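Local structure of TqaL (Neurospora crassa, 7EEH) at residues Thr224-Pro228 and Gln229-Ser233. The protein belongs to the 2OG-Fe dioxygenase family of the cupin clan and binds an iron (III) ion. The protein carries 1 engineered substitution. Residues are numbered along the deposited sequence; the frame is centred on the assembly and turned at random.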
ATOM      1  N   THR B 224     -42.519  -3.832   2.076  1.00 51.02           N
ATOM      2  CA  THR B 224     -43.171  -2.887   1.178  1.00 54.36           C
ATOM      3  C   THR B 224     -43.675  -1.650   1.910  1.00 54.53           C
ATOM      4  O   THR B 224     -43.806  -0.588   1.292  1.00 54.42           O
ATOM      5  CB  THR B 224     -44.334  -3.565   0.448  1.00 54.00           C
ATOM      6  OG1 THR B 224     -45.010  -4.457   1.344  1.00 56.92           O
ATOM      7  CG2 THR B 224     -43.823  -4.354  -0.742  1.00 57.66           C
ATOM      8  N   GLU B 225     -43.945  -1.753   3.211  1.00 53.27           N
ATOM      9  CA  GLU B 225     -44.592  -0.692   3.967  1.00 55.60           C
ATOM     10  C   GLU B 225     -43.616   0.174   4.757  1.00 53.15           C
ATOM     11  O   GLU B 225     -44.054   0.992   5.573  1.00 48.72           O
ATOM     12  CB  GLU B 225     -45.625  -1.282   4.930  1.00 53.49           C
ATOM     13  CG  GLU B 225     -46.594  -2.282   4.327  1.00 60.79           C
ATOM     14  CD  GLU B 225     -47.402  -2.997   5.405  1.00 66.67           C
ATOM     15  OE1 GLU B 225     -46.815  -3.803   6.161  1.00 63.69           O
ATOM     16  OE2 GLU B 225     -48.620  -2.735   5.511  1.00 73.53           O
ATOM     17  N   ILE B 226     -42.318   0.019   4.555  1.00 51.52           N
ATOM     18  CA  ILE B 226     -41.371   0.778   5.363  1.00 50.01           C
ATOM     19  C   ILE B 226     -41.305   2.216   4.861  1.00 49.11           C
ATOM     20  O   ILE B 226     -41.419   2.494   3.662  1.00 47.43           O
ATOM     21  CB  ILE B 226     -39.984   0.104   5.365  1.00 49.04           C
ATOM     22  CG1 ILE B 226     -39.342   0.174   3.983  1.00 48.71           C
ATOM     23  CG2 ILE B 226     -40.102  -1.341   5.815  1.00 44.59           C
ATOM     24  CD1 ILE B 226     -38.241   1.210   3.884  1.00 47.30           C
ATOM     25  N   LYS B 227     -41.129   3.137   5.794  1.00 46.93           N
ATOM     26  CA  LYS B 227     -41.138   4.559   5.475  1.00 49.69           C
ATOM     27  C   LYS B 227     -39.758   4.997   4.995  1.00 46.35           C
ATOM     28  O   LYS B 227     -38.756   4.701   5.652  1.00 38.88           O
ATOM     29  CB  LYS B 227     -41.558   5.370   6.697  1.00 45.18           C
ATOM     30  CG  LYS B 227     -42.816   4.829   7.375  1.00 46.49           C
ATOM     31  CD  LYS B 227     -43.270   5.719   8.525  1.00 47.23           C
ATOM     32  CE  LYS B 227     -42.539   5.391   9.819  1.00 49.50           C
ATOM     33  NZ  LYS B 227     -43.259   4.397  10.672  1.00 49.61           N
ATOM     34  N   PRO B 228     -39.662   5.681   3.854  1.00 46.72           N
ATOM     35  CA  PRO B 228     -38.346   6.167   3.411  1.00 43.51           C
ATOM     36  C   PRO B 228     -37.684   7.088   4.419  1.00 41.92           C
ATOM     37  O   PRO B 228     -36.450   7.119   4.506  1.00 39.21           O
ATOM     38  CB  PRO B 228     -38.670   6.891   2.094  1.00 44.68           C
ATOM     39  CG  PRO B 228     -39.950   6.272   1.629  1.00 46.08           C
ATOM     40  CD  PRO B 228     -40.726   5.998   2.887  1.00 49.78           C
ATOM     41  N   GLN B 229     -38.474   7.816   5.210  1.00 40.74           N
ATOM     42  CA  GLN B 229     -37.923   8.725   6.208  1.00 41.03           C
ATOM     43  C   GLN B 229     -37.105   7.999   7.267  1.00 40.30           C
ATOM     44  O   GLN B 229     -36.289   8.630   7.949  1.00 36.39           O
ATOM     45  CB  GLN B 229     -39.055   9.504   6.892  1.00 45.88           C
ATOM     46  CG  GLN B 229     -39.941  10.317   5.950  1.00 53.69           C
ATOM     47  CD  GLN B 229     -41.097   9.504   5.362  1.00 54.25           C
ATOM     48  OE1 GLN B 229     -40.971   8.301   5.114  1.00 49.72           O
ATOM     49  NE2 GLN B 229     -42.230  10.166   5.143  1.00 59.22           N
ATOM     50  N   ASN B 230     -37.309   6.695   7.438  1.00 36.56           N
ATOM     51  CA  ASN B 230     -36.625   5.948   8.482  1.00 37.74           C
ATOM     52  C   ASN B 230     -35.565   5.016   7.924  1.00 35.92           C
ATOM     53  O   ASN B 230     -34.998   4.217   8.675  1.00 28.99           O
ATOM     54  CB  ASN B 230     -37.644   5.177   9.321  1.00 34.53           C
ATOM     55  CG  ASN B 230     -38.502   6.109  10.162  1.00 40.31           C
ATOM     56  OD1 ASN B 230     -39.440   6.716   9.660  1.00 43.36           O
ATOM     57  ND2 ASN B 230     -38.150   6.265  11.427  1.00 39.68           N
ATOM     58  N   LEU B 231     -35.266   5.126   6.635  1.00 33.10           N
ATOM     59  CA  LEU B 231     -34.339   4.233   5.961  1.00 31.41           C
ATOM     60  C   LEU B 231     -32.908   4.730   6.113  1.00 32.88           C
ATOM     61  O   LEU B 231     -32.586   5.856   5.718  1.00 37.36           O
ATOM     62  CB  LEU B 231     -34.709   4.121   4.490  1.00 34.98           C
ATOM     63  CG  LEU B 231     -33.978   2.946   3.864  1.00 37.76           C
ATOM     64  CD1 LEU B 231     -34.748   1.661   4.063  1.00 34.71           C
ATOM     65  CD2 LEU B 231     -33.796   3.243   2.426  1.00 34.24           C
ATOM     66  N   ARG B 232     -32.050   3.884   6.675  1.00 30.30           N
ATOM     67  CA  ARG B 232     -30.648   4.212   6.885  1.00 33.40           C
ATOM     68  C   ARG B 232     -29.721   3.631   5.828  1.00 35.58           C
ATOM     69  O   ARG B 232     -28.659   4.209   5.566  1.00 34.97           O
ATOM     70  CB  ARG B 232     -30.195   3.723   8.262  1.00 33.42           C
ATOM     71  CG  ARG B 232     -31.009   4.303   9.396  1.00 34.85           C
ATOM     72  CD  ARG B 232     -30.109   5.069  10.348  1.00 46.64           C
ATOM     73  NE  ARG B 232     -29.345   4.153  11.190  1.00 48.17           N
ATOM     74  CZ  ARG B 232     -29.407   4.124  12.521  1.00 50.89           C
ATOM     75  NH1 ARG B 232     -30.189   4.977  13.180  1.00 44.02           N
ATOM     76  NH2 ARG B 232     -28.679   3.243  13.195  1.00 45.94           N
ATOM     77  N   SER B 233     -30.087   2.507   5.218  1.00 32.69           N
ATOM     78  CA  SER B 233     -29.228   1.903   4.215  1.00 29.47           C
ATOM     79  C   SER B 233     -30.039   0.917   3.397  1.00 30.05           C
ATOM     80  O   SER B 233     -31.024   0.358   3.880  1.00 25.75           O
ATOM     81  CB  SER B 233     -28.035   1.194   4.865  1.00 31.35           C
ATOM     82  OG  SER B 233     -27.035   0.956   3.900  1.00 44.02           O
TER
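Asn-230 N and Lys-227 O make the first of two consecutive i to i+3 backbone hydrogen bonds, at 3.0 Å; Leu-231 N follows on Pro-228 O at 3.1 Å. Together they wind Pro-228 to Asn-230 into one short 3-10 turn, with Pro-228 as its first residue. Both N-H groups point almost straight at their acceptors, the second at 165°, yet each donor stands well above the plane of its carbonyl.

On the outside of the turn, Lys-227 and Asn-230 run side by side in the same direction, and the lysine chain, bent at chi3 (-85°), lays CE 3.4 Å from Asn-230 OD1. The other end of that amide, ND2, is hydrogen-bonded to Asp-214 OD1, which helps to set the amide's rotation. Gln-229 folds back: a bend at chi2 (87°) turns the amide oxygen over the proline ring, OE1 3.2 Å from Pro-228 CD, with the amide nitrogen directed away. Since Pro-228 N has no hydrogen to give, this buried oxygen gains no hydrogen bond there and has no polar partner in the model.

Inward, Ile-226 and Leu-231, flanking the turn, meet in one apolar touch, CD1 to CD1 at 3.5 Å, their side chains crossing at a slant. Both also rest on His-213 of strand 209-213, while Leu-231 meets Leu-231 of the second subunit. Just beyond, Arg-232 and Ser-233 both face Met-212 in a classic beta bulge, where the 3-10 turn leads into strand 231-236, outermost within its chain in the three-stranded antiparallel sheet, at a subunit interface of this dioxygenase-family fold.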